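PDB 7CTP: protein Niban 2 from Homo sapiens, which may help to suppress apoptosis and to promote melanoma cell invasion, and has cadherin-binding and transcription coactivator activities. Local coordinates for residues Pro343-Ala348 and Asp414-Arg419; Gln497-Phe502 and Gln542-Asp547; Val486-Phe491 and Asp547-Val552; Asp210-Tyr215 and Gly223-Leu228. All coordinates share one frame; numbering follows the deposited sequence.

Contact 1 of 4, residues Pro343-Ala348 and Asp414-Arg419; sequences PSILEA and DGLQQR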
# COMPACT_ATOMS: atom_id res chain seq x y z
N PRO A 343 22.62 -9.31 4.37
CA PRO A 343 22.42 -10.56 3.62
C PRO A 343 21.24 -11.38 4.12
O PRO A 343 20.46 -11.88 3.30
CB PRO A 343 23.75 -11.29 3.81
CG PRO A 343 24.73 -10.20 4.02
CD PRO A 343 24.01 -9.21 4.86
N SER A 344 21.09 -11.52 5.43
CA SER A 344 20.00 -12.33 5.97
C SER A 344 18.64 -11.71 5.66
O SER A 344 17.69 -12.43 5.31
CB SER A 344 20.17 -12.51 7.47
OG SER A 344 19.13 -13.34 7.97
N ILE A 345 18.52 -10.39 5.81
CA ILE A 345 17.24 -9.74 5.52
C ILE A 345 16.90 -9.87 4.05
O ILE A 345 15.75 -10.17 3.69
CB ILE A 345 17.29 -8.26 5.97
CG1 ILE A 345 17.46 -8.17 7.48
CG2 ILE A 345 16.01 -7.54 5.54
CD1 ILE A 345 17.84 -6.79 7.97
N LEU A 346 17.89 -9.66 3.18
CA LEU A 346 17.67 -9.83 1.74
C LEU A 346 17.23 -11.25 1.41
O LEU A 346 16.30 -11.45 0.62
CB LEU A 346 18.95 -9.46 0.99
CG LEU A 346 18.92 -9.53 -0.54
CD1 LEU A 346 17.82 -8.65 -1.10
CD2 LEU A 346 20.26 -9.13 -1.10
N GLU A 347 17.88 -12.25 2.03
CA GLU A 347 17.50 -13.64 1.78
C GLU A 347 16.05 -13.89 2.16
O GLU A 347 15.31 -14.55 1.43
CB GLU A 347 18.43 -14.61 2.52
CG GLU A 347 18.21 -16.08 2.09
CD GLU A 347 18.56 -17.09 3.17
OE1 GLU A 347 19.46 -16.83 4.00
OE2 GLU A 347 17.93 -18.18 3.19
N ALA A 348 15.62 -13.35 3.31
CA ALA A 348 14.25 -13.56 3.76
C ALA A 348 13.25 -12.97 2.78
O ALA A 348 12.16 -13.52 2.58
CB ALA A 348 14.05 -12.93 5.14
N ASP A 414 13.08 -9.92 9.98
CA ASP A 414 13.56 -9.32 11.22
C ASP A 414 13.82 -7.84 10.99
O ASP A 414 14.14 -7.41 9.88
CB ASP A 414 14.84 -9.98 11.70
CG ASP A 414 14.60 -11.23 12.52
OD1 ASP A 414 13.44 -11.68 12.64
OD2 ASP A 414 15.59 -11.78 13.05
N GLY A 415 13.66 -7.05 12.05
CA GLY A 415 14.16 -5.69 12.06
C GLY A 415 15.63 -5.69 12.44
O GLY A 415 16.27 -6.73 12.57
N LEU A 416 16.16 -4.48 12.63
CA LEU A 416 17.56 -4.34 12.98
C LEU A 416 17.79 -4.36 14.50
O LEU A 416 18.87 -3.99 14.96
CB LEU A 416 18.13 -3.08 12.34
CG LEU A 416 18.53 -3.34 10.89
CD1 LEU A 416 18.95 -2.04 10.23
CD2 LEU A 416 19.64 -4.37 10.81
N GLN A 417 16.79 -4.77 15.27
CA GLN A 417 17.01 -5.27 16.61
C GLN A 417 17.10 -6.79 16.63
O GLN A 417 17.09 -7.40 17.71
CB GLN A 417 15.93 -4.76 17.57
CG GLN A 417 14.50 -4.79 17.02
CD GLN A 417 14.05 -3.49 16.36
OE1 GLN A 417 14.29 -2.40 16.88
NE2 GLN A 417 13.40 -3.61 15.20
N GLN A 418 17.21 -7.41 15.44
CA GLN A 418 17.29 -8.87 15.26
C GLN A 418 16.06 -9.57 15.84
O GLN A 418 16.16 -10.62 16.50
CB GLN A 418 18.58 -9.45 15.84
CG GLN A 418 19.82 -9.11 15.01
CD GLN A 418 20.24 -7.67 15.16
OE1 GLN A 418 20.65 -7.25 16.24
NE2 GLN A 418 20.12 -6.89 14.08
N ARG A 419 14.89 -8.99 15.59
CA ARG A 419 13.61 -9.48 16.07
C ARG A 419 12.61 -9.36 14.94
O ARG A 419 12.69 -8.43 14.13
CB ARG A 419 13.12 -8.67 17.29
CG ARG A 419 13.96 -8.83 18.54
CD ARG A 419 13.37 -8.04 19.69
NE ARG A 419 14.18 -8.11 20.90
CZ ARG A 419 13.94 -7.41 22.01
NH1 ARG A 419 14.73 -7.55 23.06
NH2 ARG A 419 12.91 -6.58 22.07

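Contact 2 of 4, residues Gln497-Phe502 and Gln542-Asp547; sequences QISIPF and QTVMKD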
# COMPACT_ATOMS: atom_id res chain seq x y z
N GLN A 497 14.34 0.88 3.32
CA GLN A 497 13.25 1.22 4.23
C GLN A 497 13.37 0.53 5.58
O GLN A 497 12.76 0.98 6.55
CB GLN A 497 11.91 0.89 3.58
CG GLN A 497 11.57 1.86 2.46
CD GLN A 497 10.27 1.55 1.76
OE1 GLN A 497 9.42 0.83 2.29
NE2 GLN A 497 10.08 2.13 0.59
N ILE A 498 14.16 -0.54 5.68
CA ILE A 498 14.45 -1.14 6.98
C ILE A 498 15.66 -0.49 7.64
O ILE A 498 15.67 -0.23 8.84
CB ILE A 498 14.64 -2.66 6.84
CG1 ILE A 498 13.30 -3.36 6.55
CG2 ILE A 498 15.30 -3.23 8.10
CD1 ILE A 498 13.43 -4.69 5.84
N SER A 499 16.70 -0.19 6.86
CA SER A 499 17.97 0.21 7.44
C SER A 499 18.02 1.70 7.78
O SER A 499 18.61 2.09 8.80
CB SER A 499 19.10 -0.17 6.49
OG SER A 499 19.01 0.54 5.27
N ILE A 500 17.44 2.56 6.95
CA ILE A 500 17.62 4.00 7.16
C ILE A 500 16.87 4.46 8.42
O ILE A 500 17.46 5.21 9.22
CB ILE A 500 17.22 4.80 5.91
CG1 ILE A 500 18.26 4.58 4.81
CG2 ILE A 500 17.16 6.29 6.23
CD1 ILE A 500 17.91 5.27 3.51
N PRO A 501 15.62 4.06 8.67
CA PRO A 501 14.98 4.50 9.93
C PRO A 501 15.75 4.06 11.15
O PRO A 501 15.79 4.78 12.16
CB PRO A 501 13.59 3.85 9.87
CG PRO A 501 13.34 3.64 8.42
CD PRO A 501 14.68 3.26 7.85
N PHE A 502 16.36 2.87 11.08
CA PHE A 502 17.21 2.40 12.16
C PHE A 502 18.38 3.36 12.39
O PHE A 502 18.65 3.77 13.53
CB PHE A 502 17.71 1.00 11.84
CG PHE A 502 18.72 0.47 12.82
CD1 PHE A 502 18.30 -0.11 14.00
CD2 PHE A 502 20.08 0.56 12.56
CE1 PHE A 502 19.23 -0.60 14.92
CE2 PHE A 502 21.01 0.08 13.47
CZ PHE A 502 20.58 -0.50 14.65
N GLN A 542 23.38 7.39 1.63
CA GLN A 542 24.55 7.04 0.83
C GLN A 542 25.51 6.15 1.61
O GLN A 542 26.30 5.42 0.99
CB GLN A 542 25.26 8.31 0.35
CG GLN A 542 24.56 8.98 -0.84
CD GLN A 542 24.37 8.04 -2.01
OE1 GLN A 542 25.27 7.29 -2.38
NE2 GLN A 542 23.18 8.08 -2.61
N THR A 543 25.45 6.15 2.94
CA THR A 543 26.34 5.31 3.73
C THR A 543 25.96 3.83 3.67
O THR A 543 26.81 2.97 3.88
CB THR A 543 26.38 5.77 5.18
OG1 THR A 543 25.13 5.48 5.81
CG2 THR A 543 26.65 7.25 5.26
N VAL A 544 24.69 3.51 3.41
CA VAL A 544 24.31 2.11 3.23
C VAL A 544 24.26 1.68 1.78
O VAL A 544 24.13 0.48 1.51
CB VAL A 544 22.95 1.79 3.88
CG1 VAL A 544 23.04 1.85 5.37
CG2 VAL A 544 21.86 2.72 3.36
N MET A 545 24.36 2.62 0.84
CA MET A 545 24.09 2.31 -0.56
C MET A 545 25.05 1.27 -1.11
O MET A 545 24.65 0.36 -1.84
CB MET A 545 24.14 3.59 -1.39
CG MET A 545 23.21 3.57 -2.58
SD MET A 545 21.53 3.10 -2.13
CE MET A 545 20.97 2.43 -3.68
N LYS A 546 26.34 1.38 -0.76
CA LYS A 546 27.32 0.42 -1.26
C LYS A 546 26.99 -0.99 -0.77
O LYS A 546 26.88 -1.93 -1.57
CB LYS A 546 28.74 0.82 -0.83
CG LYS A 546 29.82 -0.20 -1.21
CD LYS A 546 31.21 0.36 -0.95
CE LYS A 546 32.26 -0.74 -0.88
NZ LYS A 546 32.77 -0.98 0.50
N ASP A 547 26.80 -1.15 0.54
CA ASP A 547 26.48 -2.46 1.10
C ASP A 547 25.20 -3.03 0.49
O ASP A 547 25.13 -4.23 0.19
CB ASP A 547 26.35 -2.37 2.62
CG ASP A 547 27.69 -2.17 3.31
OD1 ASP A 547 28.66 -2.87 2.93
OD2 ASP A 547 27.78 -1.32 4.22

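Contact 3 of 4, residues Val486-Phe491 and Asp547-Val552; sequences VRKRFF and DILQAV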
# COMPACT_ATOMS: atom_id res chain seq x y z
N VAL A 486 12.24 -5.37 -11.75
CA VAL A 486 11.28 -5.01 -10.72
C VAL A 486 11.72 -5.56 -9.37
O VAL A 486 11.66 -4.86 -8.35
CB VAL A 486 9.87 -5.49 -11.11
CG1 VAL A 486 8.91 -5.38 -9.91
CG2 VAL A 486 9.34 -4.68 -12.29
N ARG A 487 12.19 -6.81 -9.35
CA ARG A 487 12.60 -7.40 -8.07
C ARG A 487 13.84 -6.72 -7.50
O ARG A 487 13.91 -6.48 -6.29
CB ARG A 487 12.81 -8.91 -8.23
CG ARG A 487 11.49 -9.67 -8.18
CD ARG A 487 11.70 -11.17 -8.29
NE ARG A 487 12.13 -11.54 -9.63
CZ ARG A 487 13.22 -12.27 -9.88
NH1 ARG A 487 13.97 -12.68 -8.86
NH2 ARG A 487 13.56 -12.57 -11.13
N LYS A 488 14.81 -6.36 -8.34
CA LYS A 488 16.00 -5.69 -7.81
C LYS A 488 15.64 -4.36 -7.18
O LYS A 488 16.15 -4.01 -6.10
CB LYS A 488 17.06 -5.48 -8.88
CG LYS A 488 18.35 -4.90 -8.25
CD LYS A 488 19.10 -3.92 -9.15
CE LYS A 488 19.95 -2.94 -8.33
NZ LYS A 488 21.16 -3.57 -7.71
N ARG A 489 14.77 -3.59 -7.85
CA ARG A 489 14.32 -2.31 -7.30
C ARG A 489 13.56 -2.52 -6.00
O ARG A 489 13.72 -1.75 -5.04
CB ARG A 489 13.44 -1.60 -8.33
CG ARG A 489 13.02 -0.17 -7.96
CD ARG A 489 12.00 0.36 -8.97
NE ARG A 489 12.23 -0.19 -10.31
CZ ARG A 489 11.27 -0.56 -11.16
NH1 ARG A 489 9.98 -0.44 -10.82
NH2 ARG A 489 11.59 -1.04 -12.35
N PHE A 490 12.74 -3.57 -5.95
CA PHE A 490 11.94 -3.85 -4.76
C PHE A 490 12.83 -4.23 -3.59
O PHE A 490 12.63 -3.75 -2.46
CB PHE A 490 10.94 -4.96 -5.08
CG PHE A 490 10.18 -5.48 -3.90
CD1 PHE A 490 9.26 -4.67 -3.23
CD2 PHE A 490 10.37 -6.77 -3.45
CE1 PHE A 490 8.55 -5.17 -2.14
CE2 PHE A 490 9.67 -7.27 -2.37
CZ PHE A 490 8.76 -6.46 -1.71
N PHE A 491 13.83 -5.08 -3.83
CA PHE A 491 14.73 -5.49 -2.76
C PHE A 491 15.56 -4.31 -2.25
O PHE A 491 15.78 -4.18 -1.04
CB PHE A 491 15.66 -6.61 -3.23
CG PHE A 491 14.95 -7.85 -3.68
CD1 PHE A 491 13.75 -8.24 -3.11
CD2 PHE A 491 15.50 -8.63 -4.69
CE1 PHE A 491 13.11 -9.40 -3.55
CE2 PHE A 491 14.87 -9.77 -5.12
CZ PHE A 491 13.68 -10.16 -4.55
N ASP A 547 26.80 -1.15 0.54
CA ASP A 547 26.48 -2.46 1.10
C ASP A 547 25.20 -3.03 0.49
O ASP A 547 25.13 -4.23 0.19
CB ASP A 547 26.35 -2.37 2.62
CG ASP A 547 27.69 -2.17 3.31
OD1 ASP A 547 28.66 -2.87 2.93
OD2 ASP A 547 27.78 -1.32 4.22
N ILE A 548 24.18 -2.19 0.27
CA ILE A 548 22.91 -2.68 -0.26
C ILE A 548 23.05 -3.07 -1.72
O ILE A 548 22.61 -4.15 -2.13
CB ILE A 548 21.81 -1.63 -0.07
CG1 ILE A 548 21.41 -1.56 1.41
CG2 ILE A 548 20.60 -1.96 -0.95
CD1 ILE A 548 20.35 -0.55 1.70
N LEU A 549 23.63 -2.19 -2.54
CA LEU A 549 23.78 -2.52 -3.95
C LEU A 549 24.68 -3.73 -4.13
O LEU A 549 24.45 -4.53 -5.04
CB LEU A 549 24.32 -1.32 -4.74
CG LEU A 549 23.37 -0.14 -4.89
CD1 LEU A 549 24.14 1.14 -5.12
CD2 LEU A 549 22.35 -0.39 -6.00
N GLN A 550 25.68 -3.88 -3.26
CA GLN A 550 26.58 -5.02 -3.36
C GLN A 550 25.95 -6.29 -2.78
O GLN A 550 26.20 -7.38 -3.28
CB GLN A 550 27.91 -4.72 -2.67
CG GLN A 550 29.09 -4.48 -3.62
CD GLN A 550 29.42 -5.66 -4.52
OE1 GLN A 550 28.80 -6.72 -4.45
NE2 GLN A 550 30.41 -5.47 -5.38
N ALA A 551 25.13 -6.16 -1.73
CA ALA A 551 24.43 -7.33 -1.20
C ALA A 551 23.46 -7.88 -2.23
O ALA A 551 23.38 -9.09 -2.44
CB ALA A 551 23.70 -6.98 0.10
N VAL A 552 22.72 -6.99 -2.90
CA VAL A 552 21.82 -7.41 -3.97
C VAL A 552 22.63 -7.83 -5.19
O VAL A 552 22.18 -8.63 -6.02
CB VAL A 552 20.83 -6.28 -4.29
CG1 VAL A 552 19.82 -6.72 -5.33
CG2 VAL A 552 20.12 -5.85 -3.01

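Contact 4 of 4, residues Asp210-Tyr215 and Gly223-Leu228; sequences DAIRMY and GTWEML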
# COMPACT_ATOMS: atom_id res chain seq x y z
N ASP A 210 6.57 11.01 2.17
CA ASP A 210 7.71 11.56 2.91
C ASP A 210 7.25 12.48 4.02
O ASP A 210 7.83 12.48 5.11
CB ASP A 210 8.66 12.30 1.96
CG ASP A 210 9.49 11.36 1.10
OD1 ASP A 210 9.79 10.23 1.55
OD2 ASP A 210 9.84 11.75 -0.03
N ALA A 211 6.20 13.29 3.79
CA ALA A 211 5.72 14.15 4.85
C ALA A 211 5.17 13.33 6.01
O ALA A 211 5.33 13.71 7.18
CB ALA A 211 4.65 15.11 4.33
N ILE A 212 4.48 12.22 5.70
CA ILE A 212 3.97 11.35 6.76
C ILE A 212 5.12 10.83 7.59
O ILE A 212 5.06 10.82 8.83
CB ILE A 212 3.15 10.20 6.15
CG1 ILE A 212 1.78 10.69 5.67
CG2 ILE A 212 2.99 9.06 7.18
CD1 ILE A 212 0.76 10.92 6.81
N ARG A 213 6.18 10.38 6.92
CA ARG A 213 7.32 9.81 7.64
C ARG A 213 8.00 10.87 8.49
O ARG A 213 8.36 10.60 9.65
CB ARG A 213 8.31 9.19 6.66
CG ARG A 213 9.52 8.56 7.34
CD ARG A 213 10.47 7.91 6.34
NE ARG A 213 10.76 8.78 5.20
CZ ARG A 213 11.60 9.81 5.23
NH1 ARG A 213 12.25 10.12 6.34
NH2 ARG A 213 11.79 10.53 4.13
N MET A 214 8.17 12.08 7.95
CA MET A 214 8.84 13.14 8.72
C MET A 214 8.02 13.58 9.91
O MET A 214 8.59 13.89 10.97
CB MET A 214 9.16 14.36 7.84
CG MET A 214 9.89 14.09 6.55
SD MET A 214 11.60 13.58 6.79
CE MET A 214 11.97 14.19 8.42
N TYR A 215 6.70 13.66 9.75
CA TYR A 215 5.85 13.96 10.89
C TYR A 215 5.99 12.89 11.97
O TYR A 215 6.17 13.21 13.16
CB TYR A 215 4.38 14.09 10.46
CG TYR A 215 3.45 14.34 11.64
CD1 TYR A 215 2.95 13.28 12.39
CD2 TYR A 215 3.11 15.62 12.03
CE1 TYR A 215 2.14 13.49 13.48
CE2 TYR A 215 2.27 15.84 13.12
CZ TYR A 215 1.80 14.77 13.84
OH TYR A 215 0.98 14.98 14.94
N GLY A 223 10.47 3.92 11.43
CA GLY A 223 10.31 2.62 10.81
C GLY A 223 9.00 2.49 10.07
O GLY A 223 8.09 3.32 10.17
N THR A 224 8.93 1.40 9.30
CA THR A 224 7.77 1.10 8.48
C THR A 224 6.48 1.11 9.29
O THR A 224 6.41 0.51 10.37
CB THR A 224 7.96 -0.26 7.81
OG1 THR A 224 9.07 -0.19 6.90
CG2 THR A 224 6.72 -0.67 7.04
N TRP A 225 5.47 1.80 8.78
CA TRP A 225 4.20 2.00 9.46
C TRP A 225 3.13 1.18 8.76
O TRP A 225 2.86 1.40 7.57
CB TRP A 225 3.82 3.48 9.47
CG TRP A 225 2.57 3.81 10.21
CD1 TRP A 225 2.09 3.22 11.34
CD2 TRP A 225 1.65 4.86 9.88
NE1 TRP A 225 0.90 3.84 11.73
CE2 TRP A 225 0.63 4.85 10.85
CE3 TRP A 225 1.60 5.81 8.85
CZ2 TRP A 225 -0.44 5.75 10.82
CZ3 TRP A 225 0.55 6.69 8.82
CH2 TRP A 225 -0.46 6.66 9.80
N GLU A 226 2.53 0.23 9.49
CA GLU A 226 1.57 -0.69 8.89
C GLU A 226 0.36 0.03 8.32
O GLU A 226 -0.28 -0.46 7.38
CB GLU A 226 1.15 -1.73 9.93
CG GLU A 226 0.18 -2.79 9.42
CD GLU A 226 0.37 -4.14 10.09
OE1 GLU A 226 -0.18 -5.14 9.58
OE2 GLU A 226 1.07 -4.20 11.13
N MET A 227 0.02 1.19 8.86
CA MET A 227 -1.19 1.88 8.47
C MET A 227 -0.95 2.94 7.40
O MET A 227 -1.83 3.76 7.14
CB MET A 227 -1.87 2.49 9.70
CG MET A 227 -2.37 1.43 10.70
SD MET A 227 -3.30 0.06 9.98
CE MET A 227 -4.78 0.89 9.37
N LEU A 228 0.22 2.92 6.76
CA LEU A 228 0.42 3.69 5.54
C LEU A 228 -0.24 2.94 4.38
O LEU A 228 0.42 2.42 3.48
CB LEU A 228 1.90 3.92 5.27
CG LEU A 228 2.23 4.93 4.17
CD1 LEU A 228 2.12 6.36 4.69
CD2 LEU A 228 3.62 4.65 3.61

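Contact 1 of 4, residues Pro343-Ala348 and Asp414-Arg419
Ile345 and Leu416 meet methyl to methyl, Ile345 CD1 lying 4.1 Å from Leu416 CD2, and the two side chains cross at about a right angle. Ile345 sets CG1 anti to its own carbonyl carbon (chi1 -64°) and then extends it, which carries CD1 outward from the helix to the loop. Further back along the same branch, Ile345 CG1 passes 4.2 Å from Asp414 O. That carbonyl oxygen is buried here without a hydrogen-bonding partner, lying against hydrocarbon. The contact thus joins the first turns of the long helix 342-378 to the connection between helices 402-405 and 422-455, within the all-helical part of the chain that accompanies the PH domain. The loop side is held in shape by its own turn: residues Gly415 to Gln418 make a type I beta turn, closed by Gln418 N on Gly415 O at 3.1 Å. Gln418 itself takes left-handed helical backbone angles, bringing Arg419 O to within 2.7 Å of Gly415 N, a pairing that resembles a type I turn with a G1 bulge. Leu416 stands at the first corner of this turn and also touches Tyr341 and Phe502. Around Ile345, Leu413, Leu495 and Ile498 complete an apolar cluster to which helix 464-511 contributes. Leu346, the next residue on helix 342-378, serves a different interface and packs on Phe491, Val552 and Ala555.

Contact 2 of 4, residues Gln497-Phe502 and Gln542-Asp547
Ser499 and Ile500 meet Val544 without the help of any flat group: the touching surfaces are a hydroxyl, a methylene and methyls. The Phe502 ring and the Gln497 amide look elsewhere: Phe502 packs on Val338, and Gln497 OE1 accepts a hydrogen bond from Arg431 NH2. On the shared side, Val544 CG2 makes the nearest approaches, standing 4.1 Å from Ser499 OG and 4.3 Å from Ile500 CG1. Val544 CG1 is a little farther from Ser499 OG, at 4.2 Å, so the hydroxyl faces both methyls. CG2 occupies the place between its own backbone N and carbonyl carbon. Ser499 is turned likewise (chi1 64°), a setting in which OG can bond back to Leu495 O one turn earlier. With its polar demand met inside its own helix, the hydroxyl can lie beside methyl groups. The two turns belong to helices 464-511 and 532-555, which run in roughly opposite senses, inclined to each other. Helix 464-511 is kinked here, because the nitrogen of Pro501 carries no hydrogen and makes no bond to the preceding turn. Val544 also touches Leu496 and Leu503 of that helix and Val334 of helix 260-337, which brings a third helix to the interface. Thr543, which also meets Val334, returns its hydroxyl OG1 to Val540 O, so it too pays its polar cost within the local backbone.

Contact 3 of 4, residues Val486-Phe491 and Asp547-Val552
Lys488 reaches from helix 464-511 across to Val552 and Leu549 on helix 532-555, at a helix-helix interface of the helical region. Its CB does not yet arrive, lying 4.7 Å from Val552 CG1. The next atom makes the main contact: with CG anti to the backbone N (chi1 -174°), Lys488 CG comes within 3.7 Å of Val552 CG1. The chain then bends at chi2, and CD swings off, 4.8 Å from the same methyl. Lys488 CE turns back toward the partner helix and approaches Leu549 CD2 to 4.2 Å. A second bend at chi4 lays the tip against the helix, with Lys488 NZ 3.8 Å from Leu549 CD2. The long aliphatic chain therefore curves over Val552, and its tip sits between Leu549 CD2 and Val552 CG1, the latter 4.2 Å from Lys488 NZ; across this contact the amino group meets methyl groups. Lys488 also touches Gln558, beyond the end of helix 532-555. Val552 points into the interface and touches Leu495, one turn farther along helix 464-511 from Phe491; Ile548, one turn back from Val552, packs on Leu495, Leu496 and Ser499. Phe491 is likewise directed toward the partner helix, and it also touches Leu349 and Val557. Its backbone N bonds to Arg487 O, and that same oxygen sits 3.0 Å above the plane of the Phe491 ring, displaced toward the rim.

Contact 4 of 4, residues Asp210-Tyr215 and Gly223-Leu228
Ile212 offers one methyl, CG2, to both Trp225 and Leu228 of the loop after its helix. The 223-228 part of that loop starts at Gly223, whose positive phi (107°) turns the chain beside Pro501. Thr224 follows, against Ser424 and Val427. Trp225 then brings its six-membered ring to the helix: Trp225 CZ3 lies 3.8 Å from Ile212 CG2, the methyl approaching obliquely and the side chains crossing at about a right angle. Arg216 adds a cation-pi contact to the indole. From Trp225 to Leu228 the backbone makes a type I beta turn, closed by Leu228 N on Trp225 O at 3.2 Å. The turn folds back over the indole, placing Met227 CB 3.5 Å above the rim of one face. At its outer corner Glu226 forms a salt bridge with Lys122 in the PH domain, while Met227 O accepts a bond from Asn238 ND2. Leu228 closes the walk, its CD1 3.8 Å from Ile212 CG2 as the two side chains lie alongside, pointing opposite ways. Ile235 of helix 232-252 touches both Ile212 and Leu228. The loop joining helices 204-218 and 232-252 thus folds back on the helix it leaves.

Overall arrangement
Contacts 1, 2 and 3 form one continuous packed region of mostly helices, with centres 12 to 14 Å apart. Contacts 2 and 3 are successive meetings of helices 464-511 and 532-555, sharing Asp547, with contact 2 nested in the loop that contact 3 closes. Contact 1 abuts both: Leu416 CB lies 3.4 Å from Phe502 CD1, and Leu346 CD1 lies 3.7 Å from Phe491 CB. Contact 4 precedes the others in the chain and touches contact 2, with Pro501 CB 3.5 Å from Gly223 N, but stays about 8 Å from contact 1 and about 10 Å from contact 3 between nearest atoms. Through it, this region is connected toward the PH domain.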